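Local atomic coordinates of type III effector XopAI (PDB entry 6K93), a protein that is a bacterial type III effector with a mono-ADP-ribosyltransferase fold, probably delivered into the plant host, whose folded domain is thought to bind arginine-containing peptides. Residues T129-G132 / P137-Q140; E166-L171 / S275-R280; Q172-D177 / F246-E251; G218-G223 / Q284-P289. All coordinates share one frame; numbering follows the deposited sequence.

The four contacts run from the surface of the helical part into the two sheets. Contact 1 lies outermost, its centre about 20 Å from the centre of the chain, and is partly buried. It sets a cation on an indole ring. Contacts 2, 3 and 4 are buried and meet through apolar side chains. Contacts 2 and 3 share helix 165-174 and touch directly, with Gln-172 and Thr-175 bonded to Glu-279 and Arg-280. Contacts 3 and 4 meet at neighbouring strands 247-250 and 285-288. Contact 4 also reaches strand 218-224 of the larger sheet. Contacts 1 and 4 lie on opposite sides of the chain's centre.

Contact 1. Residues T129-G132 / P137-Q140; sequences TLWG and PERQ
Arg-139 lays its guanidinium flat on the indole of Trp-131. This is a cation-pi stack: CZ of Arg-139 stands 3.9 Å from the centroid of the five-membered ring of Trp-131, only 13° off the ring normal. The planes are tilted by 28°, which brings one corner closest. NH1 of Arg-139 comes within 3.2 Å of CE2 of Trp-131. The chain is bent at chi3 (63°), which turns the guanidinium back against the indole. CD of Arg-139 also lies over the five-membered ring, in a CH-pi contact. NH2 of Arg-139 turns the other way, toward CB and CD2 of Leu-130, and forms a salt bridge with Asp-178. NE of Arg-139 is bonded to the carbonyl of Leu-127. These two bonds hold the guanidinium in position under the ring. The other side is looser. Trp-131 and Glu-138 are both exposed, and OE1 of Glu-138 stays 4.0 Å from CZ3 of Trp-131. Trp-131 and Leu-130 are the middle residues of a type I turn, closed by the bond from N of Gly-132 to O of Thr-129 (3.1 Å). The turn lies in the loop between helix 117-128 and helix 136-156, and Arg-139 reaches back from the first part of the second helix.

Contact 2. Residues E166-L171 / S275-R280; sequences EDLVAL and SMFSER
A single aromatic ring, Phe-277, makes nearly the whole contact between a helix and a loop more than a hundred residues further along the chain, and no hydrogen bond crosses it. In this mono-ADP-ribosyltransferase fold the helix is 165-174, and the loop joins strands 272-273 and 285-288 of the smaller sheet. Two leucines three residues apart, about one helical turn, receive the ring. Leu-168 sends one methyl over a face: its CD2 lies 4.1 Å from the centroid of the Phe-277 ring, 27° off the normal, as a CH-pi contact. Leu-171 runs alongside the phenylalanine, pointing the same way. Its CD1 meets the ring obliquely, 3.7 Å from CD2 of Phe-277. The two leucines share one rotamer, with CG anti to the carbonyl carbon, yet touch with different branches, CD2 of Leu-168 and CD1 of Leu-171. All three residues are buried. Met-153 of helix 136-156 also packs on Phe-277, and Ala-206 of helix 194-209 packs on Leu-171. The carbonyl of Phe-277 accepts a bond from Arg-149. Just beyond the ring the loop is shaped by an ST turn: OG of Ser-278 accepts from N of Arg-280 at 3.0 Å, with a nearly straight angle of 164°.

Contact 3. Residues Q172-D177 / F246-E251; sequences QAWTTD and FFAASE
Trp-174, Phe-246 and Ala-248 bury nearly all the surface in this contact. The benzo end of the indole does the touching. CH2 of Trp-174 lies 3.6 Å from CB of Phe-246, and CZ3 is almost as close to that carbon. The two aromatic rings meet obliquely, with centroids 5.8 Å apart and planes at 37°. The Phe-246 ring leads off toward helix 194-209, where it packs on Ala-200, Ile-203 and Ile-204. Ala-248 comes in at the indole edge, with its CB 4.2 Å from CZ2 of Trp-174. With CG anti to the backbone N (chi1 165°), the indole extends from the helix toward strand 247-250. Its NE1 bonds to OE2 of Glu-285, which fixes the polar edge of the ring. The helix finishes just behind this tryptophan. The carbonyl of Gln-172 takes two bonds from Thr-175, one from N and one from OG1 (2.7 Å). The carbonyl of Ala-173 is gripped likewise by Thr-176, with OG1 on a lone pair in the carbonyl plane. The contact thus joins the C-terminal end of helix 165-174 to the start of strand 247-250, an outer strand of the three-stranded antiparallel sheet, and to Phe-246 just before it, with strand 285-288 alongside.

Contact 4. Residues G218-G223 / Q284-P289; sequences GTVFTG and QEVLFP
Val-220 sets its two methyls against two different side chains of strand 285-288. CG1 of Val-220 lies 4.0 Å from CG2 of Val-286, and the two valines cross at about a right angle. CG2 of Val-220 meets the ring of Phe-288 at its edge and in its plane, 4.0 Å from both CE1 and CZ. The valine and the phenylalanine approach from opposite directions. Branching at CB divides the two jobs: CG1 stands anti to the carbonyl carbon (chi1 -64°), while CG2 sits between the backbone N and the carbonyl carbon. Val-286 and Phe-288 lie two residues apart on one strand, which puts both on the same side of it. A second shell holds these groups. Phe-294 meets the Phe-288 ring edge-to-face, and the backbone of Val-220 pairs with Ser-266 in strand 262-268. Strand 247-250 bonds its backbone to strand 285-288, Ala-249 with Val-286 and Phe-247 with Phe-288. It is also tied to strand 218-224, by a backbone bond between Ser-250 and Phe-221 and by OG1 of Thr-222 on the carbonyl of Ala-248. The contact brings together an outer strand of the five-stranded sheet and the middle strand of the three-stranded one. No hydrogen bond crosses directly between the two segments. Their backbones are 7.5 Å apart at the CA atoms of Val-220 and Val-286, so what joins them here is buried apolar packing, while directional bonding runs through strand 247-250.

Contact 1. Residues T129-G132 / P137-Q140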
loop_
_atom_site.group_PDB
_atom_site.type_symbol
_atom_site.label_atom_id
_atom_site.label_comp_id
_atom_site.label_asym_id
_atom_site.label_seq_id
_atom_site.Cartn_x
_atom_site.Cartn_y
_atom_site.Cartn_z
ATOM N N THR A 129 -9.631 -9.788 11.600
ATOM C CA THR A 129 -10.813 -9.161 12.192
ATOM C C THR A 129 -11.455 -8.102 11.295
ATOM O O THR A 129 -12.401 -7.433 11.729
ATOM C CB THR A 129 -10.453 -8.506 13.537
ATOM O OG1 THR A 129 -9.575 -7.400 13.325
ATOM C CG2 THR A 129 -9.837 -9.497 14.490
ATOM N N LEU A 130 -10.955 -7.913 10.073
ATOM C CA LEU A 130 -11.351 -6.761 9.275
ATOM C C LEU A 130 -12.839 -6.748 8.960
ATOM O O LEU A 130 -13.436 -5.671 8.814
ATOM C CB LEU A 130 -10.551 -6.751 7.981
ATOM C CG LEU A 130 -10.674 -5.481 7.126
ATOM C CD1 LEU A 130 -10.110 -4.305 7.894
ATOM C CD2 LEU A 130 -9.968 -5.668 5.821
ATOM N N TRP A 131 -13.449 -7.918 8.842
ATOM C CA TRP A 131 -14.847 -8.031 8.454
ATOM C C TRP A 131 -15.779 -8.238 9.639
ATOM O O TRP A 131 -16.978 -8.478 9.445
ATOM C CB TRP A 131 -15.014 -9.189 7.476
ATOM C CG TRP A 131 -14.483 -8.942 6.118
ATOM C CD1 TRP A 131 -13.639 -7.948 5.727
ATOM C CD2 TRP A 131 -14.766 -9.717 4.954
ATOM N NE1 TRP A 131 -13.381 -8.052 4.379
ATOM C CE2 TRP A 131 -14.058 -9.137 3.884
ATOM C CE3 TRP A 131 -15.551 -10.850 4.712
ATOM C CZ2 TRP A 131 -14.118 -9.647 2.590
ATOM C CZ3 TRP A 131 -15.606 -11.354 3.431
ATOM C CH2 TRP A 131 -14.892 -10.754 2.386
ATOM N N GLY A 132 -15.269 -8.181 10.858
ATOM C CA GLY A 132 -16.106 -8.431 12.007
ATOM C C GLY A 132 -15.916 -9.838 12.566
ATOM O O GLY A 132 -15.331 -10.737 11.953
ATOM N N PRO A 137 -13.197 -16.994 11.689
ATOM C CA PRO A 137 -12.765 -18.351 11.291
ATOM C C PRO A 137 -12.393 -18.449 9.817
ATOM O O PRO A 137 -11.358 -19.021 9.487
ATOM C CB PRO A 137 -13.986 -19.215 11.668
ATOM C CG PRO A 137 -14.641 -18.455 12.818
ATOM C CD PRO A 137 -14.452 -16.997 12.460
ATOM N N GLU A 138 -13.207 -17.889 8.922
ATOM C CA GLU A 138 -12.914 -17.926 7.487
ATOM C C GLU A 138 -11.638 -17.161 7.180
ATOM O O GLU A 138 -10.792 -17.638 6.409
ATOM C CB GLU A 138 -14.113 -17.346 6.708
ATOM C CG GLU A 138 -13.860 -16.924 5.276
ATOM C CD GLU A 138 -15.025 -16.109 4.702
ATOM O OE1 GLU A 138 -14.784 -15.263 3.820
ATOM O OE2 GLU A 138 -16.178 -16.324 5.130
ATOM N N ARG A 139 -11.481 -15.972 7.783
ATOM C CA ARG A 139 -10.329 -15.132 7.481
ATOM C C ARG A 139 -9.055 -15.654 8.121
ATOM O O ARG A 139 -7.951 -15.422 7.599
ATOM C CB ARG A 139 -10.638 -13.709 7.880
ATOM C CG ARG A 139 -11.721 -13.141 6.959
ATOM C CD ARG A 139 -11.999 -11.666 7.138
ATOM N NE ARG A 139 -10.861 -10.805 6.831
ATOM C CZ ARG A 139 -10.547 -10.333 5.630
ATOM N NH1 ARG A 139 -11.284 -10.637 4.569
ATOM N NH2 ARG A 139 -9.484 -9.552 5.499
ATOM N N GLN A 140 -9.174 -16.397 9.217
ATOM C CA GLN A 140 -8.013 -17.104 9.746
ATOM C C GLN A 140 -7.503 -18.135 8.753
ATOM O O GLN A 140 -6.295 -18.281 8.563
ATOM C CB GLN A 140 -8.374 -17.789 11.065
ATOM C CG GLN A 140 -7.287 -18.640 11.600
ATOM C CD GLN A 140 -7.294 -18.648 13.101
ATOM O OE1 GLN A 140 -7.660 -19.642 13.718
ATOM N NE2 GLN A 140 -6.923 -17.513 13.703
#

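Contact 2. Residues E166-L171 / S275-R280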
loop_
_atom_site.group_PDB
_atom_site.type_symbol
_atom_site.label_atom_id
_atom_site.label_comp_id
_atom_site.label_asym_id
_atom_site.label_seq_id
_atom_site.Cartn_x
_atom_site.Cartn_y
_atom_site.Cartn_z
ATOM N N GLU A 166 4.949 -12.054 6.809
ATOM C CA GLU A 166 3.758 -11.232 6.945
ATOM C C GLU A 166 3.838 -9.964 6.094
ATOM O O GLU A 166 2.811 -9.434 5.676
ATOM C CB GLU A 166 3.556 -10.838 8.404
ATOM C CG GLU A 166 3.321 -12.006 9.341
ATOM C CD GLU A 166 4.608 -12.599 9.905
ATOM O OE1 GLU A 166 5.713 -12.325 9.413
ATOM O OE2 GLU A 166 4.486 -13.354 10.904
ATOM N N ASP A 167 5.030 -9.435 5.840
ATOM C CA ASP A 167 5.137 -8.287 4.945
ATOM C C ASP A 167 4.732 -8.675 3.525
ATOM O O ASP A 167 4.043 -7.911 2.842
ATOM C CB ASP A 167 6.559 -7.737 4.950
ATOM C CG ASP A 167 6.913 -6.991 6.218
ATOM O OD1 ASP A 167 6.043 -6.701 7.091
ATOM O OD2 ASP A 167 8.122 -6.676 6.356
ATOM N N LEU A 168 5.166 -9.852 3.059
ATOM C CA LEU A 168 4.716 -10.328 1.758
ATOM C C LEU A 168 3.213 -10.582 1.741
ATOM O O LEU A 168 2.530 -10.271 0.757
ATOM C CB LEU A 168 5.464 -11.598 1.372
ATOM C CG LEU A 168 6.970 -11.469 1.071
ATOM C CD1 LEU A 168 7.574 -12.828 0.744
ATOM C CD2 LEU A 168 7.195 -10.495 -0.078
ATOM N N VAL A 169 2.667 -11.106 2.843
ATOM C CA VAL A 169 1.218 -11.277 2.939
ATOM C C VAL A 169 0.506 -9.932 2.802
ATOM O O VAL A 169 -0.543 -9.830 2.165
ATOM C CB VAL A 169 0.842 -11.988 4.255
ATOM C CG1 VAL A 169 -0.663 -11.945 4.488
ATOM C CG2 VAL A 169 1.330 -13.422 4.251
ATOM N N ALA A 170 1.085 -8.875 3.364
ATOM C CA ALA A 170 0.501 -7.547 3.229
ATOM C C ALA A 170 0.402 -7.118 1.771
ATOM O O ALA A 170 -0.571 -6.459 1.386
ATOM C CB ALA A 170 1.314 -6.524 4.050
ATOM N N LEU A 171 1.408 -7.445 0.953
ATOM C CA LEU A 171 1.337 -7.116 -0.467
ATOM C C LEU A 171 0.223 -7.888 -1.144
ATOM O O LEU A 171 -0.531 -7.323 -1.931
ATOM C CB LEU A 171 2.681 -7.369 -1.156
ATOM C CG LEU A 171 3.875 -6.528 -0.707
ATOM C CD1 LEU A 171 5.116 -6.941 -1.522
ATOM C CD2 LEU A 171 3.582 -5.054 -0.851
ATOM N N SER A 275 3.356 -7.905 -8.980
ATOM C CA SER A 275 2.619 -8.956 -9.690
ATOM C C SER A 275 2.917 -10.351 -9.140
ATOM O O SER A 275 2.022 -11.206 -9.106
ATOM C CB SER A 275 2.919 -8.887 -11.192
ATOM O OG SER A 275 4.317 -9.008 -11.462
ATOM N N MET A 276 4.141 -10.593 -8.682
ATOM C CA MET A 276 4.484 -11.891 -8.099
ATOM C C MET A 276 3.626 -12.234 -6.877
ATOM O O MET A 276 3.447 -13.427 -6.561
ATOM C CB MET A 276 5.966 -11.883 -7.694
ATOM C CG MET A 276 6.951 -11.833 -8.828
ATOM S SD MET A 276 7.826 -13.407 -8.900
ATOM C CE MET A 276 8.614 -13.444 -7.289
ATOM N N PHE A 277 3.119 -11.213 -6.160
ATOM C CA PHE A 277 2.419 -11.409 -4.897
ATOM C C PHE A 277 0.926 -11.227 -5.030
ATOM O O PHE A 277 0.190 -11.599 -4.125
ATOM C CB PHE A 277 2.992 -10.445 -3.856
ATOM C CG PHE A 277 4.469 -10.404 -3.895
ATOM C CD1 PHE A 277 5.186 -11.527 -3.516
ATOM C CD2 PHE A 277 5.143 -9.303 -4.366
ATOM C CE1 PHE A 277 6.567 -11.538 -3.589
ATOM C CE2 PHE A 277 6.518 -9.291 -4.427
ATOM C CZ PHE A 277 7.233 -10.408 -4.060
ATOM N N SER A 278 0.470 -10.706 -6.152
ATOM C CA SER A 278 -0.911 -10.302 -6.321
ATOM C C SER A 278 -1.831 -11.503 -6.475
ATOM O O SER A 278 -1.458 -12.561 -7.002
ATOM C CB SER A 278 -1.021 -9.417 -7.559
ATOM O OG SER A 278 -2.343 -8.972 -7.753
ATOM N N GLU A 279 -3.070 -11.304 -6.039
ATOM C CA GLU A 279 -4.156 -12.234 -6.295
ATOM C C GLU A 279 -4.709 -12.136 -7.698
ATOM O O GLU A 279 -5.526 -12.981 -8.072
ATOM C CB GLU A 279 -5.298 -11.993 -5.301
ATOM C CG GLU A 279 -4.895 -12.378 -3.942
ATOM C CD GLU A 279 -6.044 -12.853 -3.076
ATOM O OE1 GLU A 279 -7.221 -12.719 -3.480
ATOM O OE2 GLU A 279 -5.713 -13.337 -2.003
ATOM N N ARG A 280 -4.305 -11.133 -8.465
ATOM C CA ARG A 280 -4.664 -11.019 -9.878
ATOM C C ARG A 280 -3.368 -11.158 -10.675
ATOM O O ARG A 280 -2.736 -10.157 -11.028
ATOM C CB ARG A 280 -5.411 -9.716 -10.148
ATOM C CG ARG A 280 -6.906 -9.868 -9.796
ATOM C CD ARG A 280 -7.705 -8.604 -10.065
ATOM N NE ARG A 280 -7.097 -7.457 -9.397
ATOM C CZ ARG A 280 -6.995 -7.327 -8.080
ATOM N NH1 ARG A 280 -7.496 -8.260 -7.282
ATOM N NH2 ARG A 280 -6.410 -6.259 -7.561
#

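Contact 3. Residues Q172-D177 / F246-E251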
loop_
_atom_site.group_PDB
_atom_site.type_symbol
_atom_site.label_atom_id
_atom_site.label_comp_id
_atom_site.label_asym_id
_atom_site.label_seq_id
_atom_site.Cartn_x
_atom_site.Cartn_y
_atom_site.Cartn_z
ATOM N N GLN A 172 0.072 -9.170 -0.823
ATOM C CA GLN A 172 -1.058 -9.903 -1.373
ATOM C C GLN A 172 -2.376 -9.297 -0.903
ATOM O O GLN A 172 -3.302 -9.112 -1.700
ATOM C CB GLN A 172 -0.978 -11.390 -1.013
ATOM C CG GLN A 172 -2.117 -12.188 -1.656
ATOM C CD GLN A 172 -2.036 -13.674 -1.377
ATOM O OE1 GLN A 172 -0.988 -14.198 -1.045
ATOM N NE2 GLN A 172 -3.163 -14.359 -1.537
ATOM N N ALA A 173 -2.469 -8.950 0.385
ATOM C CA ALA A 173 -3.703 -8.374 0.916
ATOM C C ALA A 173 -4.022 -7.049 0.242
ATOM O O ALA A 173 -5.196 -6.722 0.024
ATOM C CB ALA A 173 -3.585 -8.181 2.436
ATOM N N TRP A 174 -2.987 -6.267 -0.084
ATOM C CA TRP A 174 -3.199 -5.017 -0.791
ATOM C C TRP A 174 -3.955 -5.246 -2.096
ATOM O O TRP A 174 -4.767 -4.414 -2.501
ATOM C CB TRP A 174 -1.865 -4.326 -1.056
ATOM C CG TRP A 174 -2.011 -3.255 -2.074
ATOM C CD1 TRP A 174 -1.759 -3.376 -3.432
ATOM C CD2 TRP A 174 -2.549 -1.951 -1.897
ATOM N NE1 TRP A 174 -2.070 -2.212 -4.076
ATOM C CE2 TRP A 174 -2.563 -1.325 -3.154
ATOM C CE3 TRP A 174 -3.002 -1.245 -0.789
ATOM C CZ2 TRP A 174 -3.005 -0.038 -3.325
ATOM C CZ3 TRP A 174 -3.439 0.042 -0.960
ATOM C CH2 TRP A 174 -3.434 0.648 -2.206
ATOM N N THR A 175 -3.701 -6.358 -2.776
ATOM C CA THR A 175 -4.338 -6.617 -4.055
ATOM C C THR A 175 -5.732 -7.226 -3.928
ATOM O O THR A 175 -6.343 -7.573 -4.944
ATOM C CB THR A 175 -3.455 -7.518 -4.931
ATOM O OG1 THR A 175 -3.373 -8.859 -4.420
ATOM C CG2 THR A 175 -2.044 -6.936 -5.043
ATOM N N THR A 176 -6.262 -7.330 -2.710
ATOM C CA THR A 176 -7.645 -7.715 -2.475
ATOM C C THR A 176 -8.459 -6.450 -2.183
ATOM O O THR A 176 -7.927 -5.339 -2.103
ATOM C CB THR A 176 -7.760 -8.712 -1.324
ATOM O OG1 THR A 176 -7.602 -8.023 -0.065
ATOM C CG2 THR A 176 -6.734 -9.832 -1.450
ATOM N N ASP A 177 -9.764 -6.628 -1.940
ATOM C CA ASP A 177 -10.619 -5.514 -1.588
ATOM C C ASP A 177 -10.246 -4.900 -0.242
ATOM O O ASP A 177 -10.738 -3.811 0.076
ATOM C CB ASP A 177 -12.068 -5.984 -1.546
ATOM C CG ASP A 177 -12.600 -6.359 -2.926
ATOM O OD1 ASP A 177 -12.081 -5.818 -3.925
ATOM O OD2 ASP A 177 -13.515 -7.205 -3.006
ATOM N N PHE A 246 -0.831 5.185 -0.529
ATOM C CA PHE A 246 -0.369 4.030 -1.291
ATOM C C PHE A 246 -0.842 4.233 -2.721
ATOM O O PHE A 246 -2.023 4.077 -3.033
ATOM C CB PHE A 246 -0.897 2.732 -0.705
ATOM C CG PHE A 246 -0.324 2.437 0.636
ATOM C CD1 PHE A 246 -0.890 2.983 1.754
ATOM C CD2 PHE A 246 0.802 1.636 0.774
ATOM C CE1 PHE A 246 -0.353 2.748 3.010
ATOM C CE2 PHE A 246 1.339 1.418 2.008
ATOM C CZ PHE A 246 0.753 1.972 3.128
ATOM N N PHE A 247 0.075 4.604 -3.599
ATOM C CA PHE A 247 -0.265 4.984 -4.962
ATOM C C PHE A 247 0.031 3.825 -5.905
ATOM O O PHE A 247 1.180 3.370 -6.008
ATOM C CB PHE A 247 0.543 6.199 -5.392
ATOM C CG PHE A 247 0.212 6.701 -6.773
ATOM C CD1 PHE A 247 -1.067 7.170 -7.075
ATOM C CD2 PHE A 247 1.187 6.726 -7.752
ATOM C CE1 PHE A 247 -1.349 7.650 -8.353
ATOM C CE2 PHE A 247 0.893 7.200 -9.018
ATOM C CZ PHE A 247 -0.361 7.661 -9.316
ATOM N N ALA A 248 -1.006 3.303 -6.528
ATOM C CA ALA A 248 -0.877 2.162 -7.418
ATOM C C ALA A 248 -0.904 2.579 -8.877
ATOM O O ALA A 248 -1.556 3.549 -9.275
ATOM C CB ALA A 248 -1.988 1.145 -7.174
ATOM N N ALA A 249 -0.174 1.820 -9.674
ATOM C CA ALA A 249 -0.091 2.029 -11.108
ATOM C C ALA A 249 0.098 0.694 -11.799
ATOM O O ALA A 249 0.288 -0.329 -11.170
ATOM C CB ALA A 249 1.057 2.989 -11.442
ATOM N N SER A 250 0.045 0.712 -13.124
ATOM C CA SER A 250 0.229 -0.472 -13.949
ATOM C C SER A 250 1.387 -0.245 -14.919
ATOM O O SER A 250 1.548 0.848 -15.466
ATOM C CB SER A 250 -1.065 -0.785 -14.691
ATOM O OG SER A 250 -0.906 -1.835 -15.615
ATOM N N GLU A 251 2.194 -1.302 -15.112
ATOM C CA GLU A 251 3.260 -1.250 -16.108
ATOM C C GLU A 251 2.688 -1.140 -17.509
ATOM O O GLU A 251 3.345 -0.618 -18.418
ATOM C CB GLU A 251 4.123 -2.487 -16.012
ATOM C CG GLU A 251 4.835 -2.648 -14.704
ATOM C CD GLU A 251 5.598 -3.966 -14.606
ATOM O OE1 GLU A 251 5.931 -4.528 -15.648
ATOM O OE2 GLU A 251 5.845 -4.391 -13.476
#

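Contact 4. Residues G218-G223 / Q284-P289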
loop_
_atom_site.group_PDB
_atom_site.type_symbol
_atom_site.label_atom_id
_atom_site.label_comp_id
_atom_site.label_asym_id
_atom_site.label_seq_id
_atom_site.Cartn_x
_atom_site.Cartn_y
_atom_site.Cartn_z
ATOM N N GLY A 218 10.533 2.882 -15.570
ATOM C CA GLY A 218 9.689 3.103 -16.727
ATOM C C GLY A 218 8.494 3.923 -16.313
ATOM O O GLY A 218 8.338 4.282 -15.151
ATOM N N THR A 219 7.652 4.218 -17.289
ATOM C CA THR A 219 6.449 5.003 -17.070
ATOM C C THR A 219 5.325 4.061 -16.671
ATOM O O THR A 219 5.078 3.059 -17.349
ATOM C CB THR A 219 6.079 5.763 -18.339
ATOM O OG1 THR A 219 7.181 6.582 -18.754
ATOM C CG2 THR A 219 4.854 6.612 -18.120
ATOM N N VAL A 220 4.633 4.391 -15.577
ATOM C CA VAL A 220 3.537 3.560 -15.095
ATOM C C VAL A 220 2.248 4.383 -15.099
ATOM O O VAL A 220 2.271 5.610 -14.984
ATOM C CB VAL A 220 3.811 2.933 -13.705
ATOM C CG1 VAL A 220 4.999 1.972 -13.780
ATOM C CG2 VAL A 220 4.067 4.007 -12.636
ATOM N N PHE A 221 1.118 3.686 -15.240
ATOM C CA PHE A 221 -0.149 4.298 -15.596
ATOM C C PHE A 221 -1.177 4.063 -14.502
ATOM O O PHE A 221 -1.293 2.955 -13.972
ATOM C CB PHE A 221 -0.621 3.719 -16.949
ATOM C CG PHE A 221 0.395 3.876 -18.039
ATOM C CD1 PHE A 221 0.496 5.054 -18.723
ATOM C CD2 PHE A 221 1.289 2.849 -18.301
ATOM C CE1 PHE A 221 1.486 5.203 -19.698
ATOM C CE2 PHE A 221 2.267 2.998 -19.282
ATOM C CZ PHE A 221 2.350 4.173 -19.941
ATOM N N THR A 222 -1.929 5.117 -14.200
ATOM C CA THR A 222 -2.964 5.086 -13.188
ATOM C C THR A 222 -4.186 5.852 -13.667
ATOM O O THR A 222 -4.077 6.875 -14.340
ATOM C CB THR A 222 -2.464 5.751 -11.886
ATOM O OG1 THR A 222 -1.246 5.157 -11.469
ATOM C CG2 THR A 222 -3.503 5.653 -10.755
ATOM N N GLY A 223 -5.351 5.370 -13.261
ATOM C CA GLY A 223 -6.582 6.118 -13.416
ATOM C C GLY A 223 -7.404 6.007 -12.149
ATOM O O GLY A 223 -7.553 4.895 -11.638
ATOM N N GLN A 284 -0.017 -6.249 -13.811
ATOM C CA GLN A 284 1.388 -5.833 -13.671
ATOM C C GLN A 284 1.418 -4.550 -12.827
ATOM O O GLN A 284 1.759 -3.453 -13.287
ATOM C CB GLN A 284 2.062 -5.633 -15.041
ATOM C CG GLN A 284 2.240 -6.962 -15.776
ATOM C CD GLN A 284 2.878 -6.798 -17.148
ATOM O OE1 GLN A 284 2.303 -7.204 -18.142
ATOM N NE2 GLN A 284 4.079 -6.228 -17.191
ATOM N N GLU A 285 1.048 -4.699 -11.547
ATOM C CA GLU A 285 0.912 -3.572 -10.640
ATOM C C GLU A 285 2.258 -3.147 -10.093
ATOM O O GLU A 285 3.098 -3.978 -9.748
ATOM C CB GLU A 285 -0.043 -3.922 -9.502
ATOM C CG GLU A 285 -0.273 -2.786 -8.541
ATOM C CD GLU A 285 -1.407 -3.057 -7.555
ATOM O OE1 GLU A 285 -1.919 -4.190 -7.496
ATOM O OE2 GLU A 285 -1.775 -2.110 -6.844
ATOM N N VAL A 286 2.431 -1.835 -9.996
ATOM C CA VAL A 286 3.563 -1.188 -9.342
ATOM C C VAL A 286 2.988 -0.336 -8.220
ATOM O O VAL A 286 2.018 0.390 -8.440
ATOM C CB VAL A 286 4.377 -0.313 -10.315
ATOM C CG1 VAL A 286 5.403 0.525 -9.619
ATOM C CG2 VAL A 286 5.035 -1.226 -11.376
ATOM N N LEU A 287 3.547 -0.446 -7.017
ATOM C CA LEU A 287 2.981 0.196 -5.838
ATOM C C LEU A 287 4.033 1.072 -5.193
ATOM O O LEU A 287 5.162 0.622 -4.957
ATOM C CB LEU A 287 2.458 -0.846 -4.862
ATOM C CG LEU A 287 1.721 -0.255 -3.677
ATOM C CD1 LEU A 287 0.491 0.515 -4.083
ATOM C CD2 LEU A 287 1.355 -1.352 -2.704
ATOM N N PHE A 288 3.666 2.318 -4.943
ATOM C CA PHE A 288 4.528 3.265 -4.236
ATOM C C PHE A 288 4.018 3.497 -2.821
ATOM O O PHE A 288 2.802 3.651 -2.626
ATOM C CB PHE A 288 4.586 4.624 -4.952
ATOM C CG PHE A 288 5.028 4.588 -6.397
ATOM C CD1 PHE A 288 4.097 4.438 -7.394
ATOM C CD2 PHE A 288 6.350 4.811 -6.730
ATOM C CE1 PHE A 288 4.480 4.472 -8.728
ATOM C CE2 PHE A 288 6.728 4.836 -8.058
ATOM C CZ PHE A 288 5.797 4.674 -9.038
ATOM N N PRO A 289 4.899 3.568 -1.834
ATOM C CA PRO A 289 4.446 3.781 -0.464
ATOM C C PRO A 289 4.210 5.249 -0.169
ATOM O O PRO A 289 4.788 6.129 -0.835
ATOM C CB PRO A 289 5.615 3.254 0.374
ATOM C CG PRO A 289 6.814 3.499 -0.484
ATOM C CD PRO A 289 6.350 3.287 -1.918
#